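Flagellar hook-associated protein (Burkholderia pseudomallei, PDB 4UT1) probably serves as a structural part of the bacterial flagellum, forming the junction between hook and filament. Local coordinates at residues 151-156 and 431-435; 101-106 and 157-161; 458-464 and 555-560. All blocks are in the same frame, centred on the assembly; numbering follows the deposited sequence.

Contact 1. Residues 151-156 and 431-435; sequences LVAAGQ and LDGFS. With EDO (1,2-ethanediol), chain G.
L151 of helix 134-193 sets its CD1 methyl squarely above the F434 ring, 3.5 Å from the ring centroid and 5° off the normal. This is a CH-pi contact over the middle of the face. F434 offers that face because its CG lies anti to the backbone N (chi1 -170°), on a CB already directed at the helix.

Most of the other apolar contacts gather round L431, though V152 CG2 lies against F434. The second branch of L151 meets L431 methyl to methyl, CD2 of L151 to CD2 of L431 at 3.8 Å, with the two side chains crossing at about a right angle. L431 CD1 covers the backbone at G155 and brushes A154 CB. With no side chain on G155 to hold the chains apart, L431 CB comes to 3.7 Å from G155 CA.

No direct hydrogen bond crosses the contact. V152 CA makes a CA-H...O contact with L431 O at 3.5 Å, and water handles the rest. One water donates to D432 OD1 at 2.6 Å and to V152 O, and accepts from Q156 NE2. A second donates to D432 OD2 at 2.7 Å and to G155 O. Both carboxylate oxygens of D432 are thus tied through water to carbonyls of the helix.

Helix 287-322 flanks the contact: A154 and L431 both rest on L307, while F434 packs on A311 and F314 and meets the ring of F337. Just beyond, the backbone of S435 bonds to A338, pairing strand 435-436 with strand 337-338.

Contact 2. Residues 101-106 and 157-161; sequences QLNNYV and QYSQL
Q157 runs across the ring of Y105 and touches it with nearly every side-chain atom. Its CB starts over the phenol end, 3.6 Å from Y105 CZ. CG comes next and stands above the centre of the face in a CH-pi contact, 3.4 Å from the Y105 centroid. At CG the chain bends (chi2 69°), which keeps the amide close to the ring. CD lies 3.8 Å from Y105 CD1. OE1 sits 3.7 Å from Y105 CE1, and the amide plane is turned 34° from that of the ring.

The two helices are members of the long helical bundle. The axes of the two short segments pass 11.8 Å apart, nearly antiparallel, a spacing wide enough that side chains, not backbones, make the contact.

Deeper in, L161 CD1 packs 3.6 Å from L102 CD1. The same L102 methyl lies 3.7 Å from Y158 CE1, the leucine and the tyrosine crossing at about a right angle. Y158 carries its hydroxyl past V106 to a hydrogen bond with Y600 OH on helix 593-630, and its ring also touches helix 287-322 at L300 and A303. On the outer side the extended Q101 slides past L161, its OE1 pressed to 3.0 Å from L161 CD2.

Contact 3. Residues 458-464 and 555-560; sequences NSGTGVI and ADGDQF. With EDO (1,2-ethanediol), chain U.
Two loops of the D3 domain are locked together here by side chains that bond to backbone: N458 grips the chain at Q559, and D558, which ends a type II turn, grips the chain at S459 and G460. The amide of N458 works in both directions. Its OD1 accepts from Q559 N at 2.9 Å, its ND2 donates to Q559 O at 2.8 Å, and both bonds are nearly straight. Each is tilted about 30° from the carbonyl plane of its acceptor.

The D558 carboxylate stacks on this amide, the two planes not far from parallel. OD1 takes S459 N on its syn side at 3.1 Å. OD2 takes G460 N through its syn lone pair at 2.8 Å and, from above the carboxylate plane, A555 N at 2.8 Å. A water joins OD2 to G462 N as well. So many donors round a buried carboxylate would be expected to favour its charged form.

On the F560 side, N458 ND2 lies over one face of the ring, toward its rim, and G462 O sits at the ring edge. I464 CD1 completes the apolar side, 3.8 Å from F560 CB. These last two residues stand on strands 463-470 and 559-564, which belong to different antiparallel sheets of the domain. In the turn A555-D558, D556 is extended and G557 follows it in the third position with positive phi, as type II beta turns require.

Contacts 1 and 2 share helix 134-193 and follow each other along it, their centres 13 Å apart. They touch where the hydroxyl of Y105 packs on A154. Helix 287-322 borders both. Contact 1 is the more buried, and contact 2 is buried on one side and exposed on the other. Contact 3 is a surface contact among strands and loops, about 62 Å from contact 2 between centres and on the opposite side of the chain's centre. The chemistry follows: a leucine methyl over a phenylalanine face in contact 1, with water-mediated polar links, a glutamine methylene over a tyrosine face in contact 2, each beside leucine packing, and direct hydrogen bonds to backbone in contact 3.

Contact 1. Residues 151-156 and 431-435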
loop_
_atom_site.group_PDB
_atom_site.type_symbol
_atom_site.label_atom_id
_atom_site.label_comp_id
_atom_site.label_asym_id
_atom_site.label_seq_id
_atom_site.Cartn_x
_atom_site.Cartn_y
_atom_site.Cartn_z
ATOM N N LEU A 151 -6.120 10.174 7.683
ATOM C CA LEU A 151 -5.067 9.505 6.934
ATOM C C LEU A 151 -3.704 10.166 7.175
ATOM O O LEU A 151 -2.721 9.482 7.395
ATOM C CB LEU A 151 -5.396 9.481 5.445
ATOM C CG LEU A 151 -6.479 8.483 5.041
ATOM C CD1 LEU A 151 -6.874 8.662 3.574
ATOM C CD2 LEU A 151 -6.029 7.035 5.310
ATOM N N VAL A 152 -3.641 11.490 7.097
ATOM C CA VAL A 152 -2.405 12.209 7.373
ATOM C C VAL A 152 -1.925 11.986 8.828
ATOM O O VAL A 152 -0.744 11.719 9.050
ATOM C CB VAL A 152 -2.578 13.725 7.087
ATOM C CG1 VAL A 152 -1.395 14.525 7.605
ATOM C CG2 VAL A 152 -2.762 13.959 5.614
ATOM N N ALA A 153 -2.829 12.067 9.807
ATOM C CA ALA A 153 -2.461 11.796 11.199
ATOM C C ALA A 153 -1.987 10.354 11.355
ATOM O O ALA A 153 -1.044 10.086 12.093
ATOM C CB ALA A 153 -3.635 12.088 12.154
ATOM N N ALA A 154 -2.614 9.428 10.628
ATOM C CA ALA A 154 -2.144 8.048 10.632
ATOM C C ALA A 154 -0.691 7.944 10.146
ATOM O O ALA A 154 0.106 7.200 10.714
ATOM C CB ALA A 154 -3.046 7.173 9.774
ATOM N N GLY A 155 -0.346 8.691 9.098
ATOM C CA GLY A 155 1.023 8.683 8.587
ATOM C C GLY A 155 1.995 9.134 9.666
ATOM O O GLY A 155 3.080 8.561 9.832
ATOM N N GLN A 156 1.603 10.166 10.400
ATOM C CA GLN A 156 2.422 10.682 11.496
ATOM C C GLN A 156 2.598 9.645 12.602
ATOM O O GLN A 156 3.695 9.500 13.140
ATOM C CB GLN A 156 1.807 11.952 12.076
ATOM C CG GLN A 156 1.752 13.142 11.131
ATOM C CD GLN A 156 3.099 13.813 10.936
ATOM O OE1 GLN A 156 3.837 14.062 11.898
ATOM N NE2 GLN A 156 3.428 14.112 9.682
ATOM N N LEU A 431 0.225 8.184 2.808
ATOM C CA LEU A 431 -0.489 8.844 3.902
ATOM C C LEU A 431 0.016 10.254 4.156
ATOM O O LEU A 431 -0.777 11.164 4.403
ATOM C CB LEU A 431 -0.372 8.029 5.189
ATOM C CG LEU A 431 -0.852 6.576 5.160
ATOM C CD1 LEU A 431 -0.687 5.932 6.532
ATOM C CD2 LEU A 431 -2.309 6.507 4.656
ATOM N N ASP A 432 1.336 10.428 4.136
ATOM C CA ASP A 432 1.930 11.700 4.543
ATOM C C ASP A 432 1.624 12.797 3.540
ATOM O O ASP A 432 1.569 13.970 3.905
ATOM C CB ASP A 432 3.453 11.569 4.726
ATOM C CG ASP A 432 3.833 10.722 5.923
ATOM O OD1 ASP A 432 3.179 10.840 6.983
ATOM O OD2 ASP A 432 4.810 9.944 5.806
ATOM N N GLY A 433 1.418 12.412 2.283
ATOM C CA GLY A 433 1.097 13.357 1.232
ATOM C C GLY A 433 -0.375 13.416 0.850
ATOM O O GLY A 433 -0.751 14.219 0.001
ATOM N N PHE A 434 -1.208 12.590 1.483
ATOM C CA PHE A 434 -2.635 12.548 1.139
ATOM C C PHE A 434 -3.293 13.908 1.330
ATOM O O PHE A 434 -3.229 14.488 2.411
ATOM C CB PHE A 434 -3.380 11.503 1.985
ATOM C CG PHE A 434 -4.789 11.255 1.519
ATOM C CD1 PHE A 434 -5.843 12.030 1.991
ATOM C CD2 PHE A 434 -5.056 10.259 0.597
ATOM C CE1 PHE A 434 -7.159 11.816 1.533
ATOM C CE2 PHE A 434 -6.362 10.038 0.146
ATOM C CZ PHE A 434 -7.408 10.817 0.630
ATOM N N SER A 435 -3.948 14.419 0.291
ATOM C CA SER A 435 -4.653 15.686 0.443
ATOM C C SER A 435 -5.759 15.875 -0.569
ATOM O O SER A 435 -5.831 15.171 -1.563
ATOM C CB SER A 435 -3.691 16.856 0.321
ATOM O OG SER A 435 -3.004 16.795 -0.896
HETATM C C1 EDO G . 8.737 13.686 10.196
HETATM O O1 EDO G . 9.291 14.238 11.393
HETATM C C2 EDO G . 7.221 13.757 10.327
HETATM O O2 EDO G . 6.606 13.250 9.143
HETATM O O HOH W 1 1.573 12.783 7.592
HETATM O O HOH W 2 4.838 7.963 7.585
#

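Contact 2. Residues 101-106 and 157-161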
loop_
_atom_site.group_PDB
_atom_site.type_symbol
_atom_site.label_atom_id
_atom_site.label_comp_id
_atom_site.label_asym_id
_atom_site.label_seq_id
_atom_site.Cartn_x
_atom_site.Cartn_y
_atom_site.Cartn_z
ATOM N N GLN A 101 0.359 -1.198 21.720
ATOM C CA GLN A 101 0.332 0.245 21.499
ATOM C C GLN A 101 -0.297 0.592 20.143
ATOM O O GLN A 101 -1.196 1.434 20.064
ATOM C CB GLN A 101 1.746 0.838 21.587
ATOM C CG GLN A 101 1.778 2.351 21.379
ATOM C CD GLN A 101 3.182 2.916 21.281
ATOM O OE1 GLN A 101 3.373 4.047 20.825
ATOM N NE2 GLN A 101 4.169 2.142 21.711
ATOM N N LEU A 102 0.171 -0.055 19.076
ATOM C CA LEU A 102 -0.389 0.163 17.747
ATOM C C LEU A 102 -1.879 -0.196 17.698
ATOM O O LEU A 102 -2.698 0.556 17.171
ATOM C CB LEU A 102 0.390 -0.647 16.701
ATOM C CG LEU A 102 -0.106 -0.492 15.263
ATOM C CD1 LEU A 102 0.030 0.958 14.775
ATOM C CD2 LEU A 102 0.619 -1.459 14.334
ATOM N N ASN A 103 -2.226 -1.347 18.260
ATOM C CA ASN A 103 -3.605 -1.829 18.229
ATOM C C ASN A 103 -4.582 -0.873 18.915
ATOM O O ASN A 103 -5.688 -0.615 18.414
ATOM C CB ASN A 103 -3.684 -3.211 18.884
ATOM C CG ASN A 103 -5.028 -3.876 18.669
ATOM O OD1 ASN A 103 -5.558 -3.883 17.550
ATOM N ND2 ASN A 103 -5.598 -4.421 19.739
ATOM N N ASN A 104 -4.168 -0.358 20.064
ATOM C CA ASN A 104 -4.971 0.583 20.830
ATOM C C ASN A 104 -5.160 1.855 20.031
ATOM O O ASN A 104 -6.234 2.472 20.042
ATOM C CB ASN A 104 -4.307 0.891 22.184
ATOM C CG ASN A 104 -4.321 -0.296 23.126
ATOM O OD1 ASN A 104 -5.060 -1.257 22.921
ATOM N ND2 ASN A 104 -3.509 -0.228 24.178
ATOM N N TYR A 105 -4.111 2.239 19.315
ATOM C CA TYR A 105 -4.199 3.397 18.447
ATOM C C TYR A 105 -5.176 3.176 17.290
ATOM O O TYR A 105 -6.033 4.014 17.043
ATOM C CB TYR A 105 -2.837 3.760 17.869
ATOM C CG TYR A 105 -2.976 4.821 16.812
ATOM C CD1 TYR A 105 -3.141 6.157 17.163
ATOM C CD2 TYR A 105 -2.985 4.489 15.461
ATOM C CE1 TYR A 105 -3.289 7.136 16.195
ATOM C CE2 TYR A 105 -3.135 5.463 14.485
ATOM C CZ TYR A 105 -3.281 6.782 14.861
ATOM O OH TYR A 105 -3.426 7.748 13.893
ATOM N N VAL A 106 -5.025 2.064 16.576
ATOM C CA VAL A 106 -5.820 1.804 15.375
ATOM C C VAL A 106 -7.312 1.636 15.661
ATOM O O VAL A 106 -8.147 2.099 14.878
ATOM C CB VAL A 106 -5.312 0.557 14.632
ATOM C CG1 VAL A 106 -6.258 0.177 13.532
ATOM C CG2 VAL A 106 -3.937 0.840 14.044
ATOM N N GLN A 157 1.528 8.937 12.952
ATOM C CA GLN A 157 1.595 7.915 13.996
ATOM C C GLN A 157 2.509 6.764 13.601
ATOM O O GLN A 157 3.336 6.296 14.399
ATOM C CB GLN A 157 0.205 7.375 14.331
ATOM C CG GLN A 157 0.223 6.273 15.394
ATOM C CD GLN A 157 0.619 6.800 16.777
ATOM O OE1 GLN A 157 0.148 7.855 17.208
ATOM N NE2 GLN A 157 1.485 6.073 17.463
ATOM N N TYR A 158 2.388 6.307 12.363
ATOM C CA TYR A 158 3.262 5.239 11.924
ATOM C C TYR A 158 4.722 5.667 11.931
ATOM O O TYR A 158 5.580 4.915 12.391
ATOM C CB TYR A 158 2.830 4.727 10.538
ATOM C CG TYR A 158 1.744 3.693 10.695
ATOM C CD1 TYR A 158 2.054 2.411 11.135
ATOM C CD2 TYR A 158 0.402 4.009 10.465
ATOM C CE1 TYR A 158 1.083 1.463 11.316
ATOM C CE2 TYR A 158 -0.578 3.065 10.642
ATOM C CZ TYR A 158 -0.244 1.797 11.069
ATOM O OH TYR A 158 -1.225 0.854 11.256
ATOM N N SER A 159 5.022 6.877 11.472
ATOM C CA SER A 159 6.410 7.307 11.437
ATOM C C SER A 159 6.911 7.555 12.861
ATOM O O SER A 159 8.092 7.402 13.152
ATOM C CB SER A 159 6.568 8.562 10.574
ATOM O OG SER A 159 5.824 9.628 11.114
ATOM N N GLN A 160 5.999 7.938 13.751
ATOM C CA GLN A 160 6.386 8.180 15.130
ATOM C C GLN A 160 6.772 6.871 15.822
ATOM O O GLN A 160 7.799 6.794 16.509
ATOM C CB GLN A 160 5.259 8.907 15.875
ATOM C CG GLN A 160 5.144 10.382 15.469
ATOM C CD GLN A 160 3.848 11.049 15.962
ATOM O OE1 GLN A 160 3.059 10.439 16.678
ATOM N NE2 GLN A 160 3.630 12.299 15.555
ATOM N N LEU A 161 5.953 5.849 15.630
ATOM C CA LEU A 161 6.271 4.507 16.088
ATOM C C LEU A 161 7.575 4.004 15.466
ATOM O O LEU A 161 8.405 3.384 16.150
ATOM C CB LEU A 161 5.128 3.546 15.759
ATOM C CG LEU A 161 3.912 3.650 16.682
ATOM C CD1 LEU A 161 2.828 2.696 16.228
ATOM C CD2 LEU A 161 4.326 3.358 18.116
#

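Contact 3. Residues 458-464 and 555-560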
loop_
_atom_site.group_PDB
_atom_site.type_symbol
_atom_site.label_atom_id
_atom_site.label_comp_id
_atom_site.label_asym_id
_atom_site.label_seq_id
_atom_site.Cartn_x
_atom_site.Cartn_y
_atom_site.Cartn_z
ATOM N N ASN A 458 -41.444 11.389 -31.691
ATOM C CA ASN A 458 -41.589 9.930 -31.787
ATOM C C ASN A 458 -43.003 9.474 -31.461
ATOM O O ASN A 458 -43.652 10.052 -30.600
ATOM C CB ASN A 458 -40.597 9.232 -30.860
ATOM C CG ASN A 458 -39.178 9.353 -31.352
ATOM O OD1 ASN A 458 -38.935 9.911 -32.425
ATOM N ND2 ASN A 458 -38.222 8.835 -30.568
ATOM N N SER A 459 -43.479 8.445 -32.153
ATOM C CA SER A 459 -44.818 7.937 -31.916
ATOM C C SER A 459 -44.772 6.528 -31.344
ATOM O O SER A 459 -45.764 6.031 -30.827
ATOM C CB SER A 459 -45.633 7.958 -33.209
ATOM O OG SER A 459 -45.087 7.057 -34.160
ATOM N N GLY A 460 -43.615 5.881 -31.429
ATOM C CA GLY A 460 -43.504 4.499 -30.979
ATOM C C GLY A 460 -43.288 4.360 -29.479
ATOM O O GLY A 460 -43.513 5.304 -28.732
ATOM N N THR A 461 -42.859 3.176 -29.045
ATOM C CA THR A 461 -42.635 2.892 -27.638
ATOM C C THR A 461 -41.152 2.752 -27.319
ATOM O O THR A 461 -40.792 2.150 -26.311
ATOM C CB THR A 461 -43.343 1.594 -27.205
ATOM O OG1 THR A 461 -42.871 0.500 -28.005
ATOM C CG2 THR A 461 -44.868 1.729 -27.354
ATOM N N GLY A 462 -40.301 3.272 -28.199
ATOM C CA GLY A 462 -38.863 3.196 -27.985
ATOM C C GLY A 462 -38.477 4.033 -26.784
ATOM O O GLY A 462 -38.950 5.162 -26.636
ATOM N N VAL A 463 -37.611 3.494 -25.938
ATOM C CA VAL A 463 -37.141 4.218 -24.756
ATOM C C VAL A 463 -35.628 4.057 -24.642
ATOM O O VAL A 463 -35.118 2.939 -24.586
ATOM C CB VAL A 463 -37.807 3.726 -23.476
ATOM C CG1 VAL A 463 -39.311 4.088 -23.461
ATOM C CG2 VAL A 463 -37.635 2.249 -23.345
ATOM N N ILE A 464 -34.914 5.171 -24.636
ATOM C CA ILE A 464 -33.459 5.106 -24.584
ATOM C C ILE A 464 -32.991 5.552 -23.195
ATOM O O ILE A 464 -33.622 6.408 -22.567
ATOM C CB ILE A 464 -32.813 5.966 -25.692
ATOM C CG1 ILE A 464 -31.305 5.666 -25.829
ATOM C CG2 ILE A 464 -33.077 7.457 -25.477
ATOM C CD1 ILE A 464 -30.718 6.189 -27.140
ATOM N N ALA A 555 -41.383 3.522 -33.726
ATOM C CA ALA A 555 -42.096 3.551 -34.998
ATOM C C ALA A 555 -41.094 3.831 -36.107
ATOM O O ALA A 555 -39.958 4.206 -35.832
ATOM C CB ALA A 555 -43.190 4.607 -34.985
ATOM N N ASP A 556 -41.510 3.650 -37.362
ATOM C CA ASP A 556 -40.640 3.962 -38.488
ATOM C C ASP A 556 -40.317 5.451 -38.458
ATOM O O ASP A 556 -41.211 6.280 -38.268
ATOM C CB ASP A 556 -41.301 3.569 -39.826
ATOM C CG ASP A 556 -40.371 3.770 -41.015
ATOM O OD1 ASP A 556 -39.266 3.193 -41.014
ATOM O OD2 ASP A 556 -40.733 4.525 -41.934
ATOM N N GLY A 557 -39.031 5.779 -38.572
ATOM C CA GLY A 557 -38.586 7.162 -38.554
ATOM C C GLY A 557 -38.332 7.756 -37.174
ATOM O O GLY A 557 -37.856 8.883 -37.089
ATOM N N ASP A 558 -38.651 7.020 -36.110
ATOM C CA ASP A 558 -38.458 7.537 -34.743
ATOM C C ASP A 558 -36.965 7.760 -34.538
ATOM O O ASP A 558 -36.146 7.119 -35.193
ATOM C CB ASP A 558 -39.035 6.590 -33.678
ATOM C CG ASP A 558 -40.526 6.837 -33.412
ATOM O OD1 ASP A 558 -41.096 7.777 -34.001
ATOM O OD2 ASP A 558 -41.114 6.097 -32.599
ATOM N N GLN A 559 -36.620 8.689 -33.653
ATOM C CA GLN A 559 -35.244 9.160 -33.538
ATOM C C GLN A 559 -34.827 9.269 -32.097
ATOM O O GLN A 559 -35.638 9.576 -31.226
ATOM C CB GLN A 559 -35.075 10.528 -34.206
ATOM C CG GLN A 559 -35.526 10.589 -35.674
ATOM C CD GLN A 559 -35.616 12.017 -36.169
ATOM O OE1 GLN A 559 -34.656 12.552 -36.727
ATOM N NE2 GLN A 559 -36.765 12.657 -35.939
ATOM N N PHE A 560 -33.541 9.045 -31.868
ATOM C CA PHE A 560 -32.946 9.117 -30.539
ATOM C C PHE A 560 -31.631 9.869 -30.672
ATOM O O PHE A 560 -30.824 9.568 -31.560
ATOM C CB PHE A 560 -32.769 7.709 -29.968
ATOM C CG PHE A 560 -34.027 6.902 -30.041
ATOM C CD1 PHE A 560 -34.342 6.197 -31.194
ATOM C CD2 PHE A 560 -34.950 6.937 -29.003
ATOM C CE1 PHE A 560 -35.540 5.494 -31.297
ATOM C CE2 PHE A 560 -36.151 6.237 -29.092
ATOM C CZ PHE A 560 -36.443 5.514 -30.252
HETATM C C1 EDO U . -40.431 10.297 -36.737
HETATM O O1 EDO U . -40.535 11.717 -36.597
HETATM C C2 EDO U . -41.743 9.621 -36.402
HETATM O O2 EDO U . -41.638 8.210 -36.611
HETATM O O HOH W 3 -39.328 11.750 -34.546
HETATM O O HOH W 4 -40.091 5.299 -30.083
#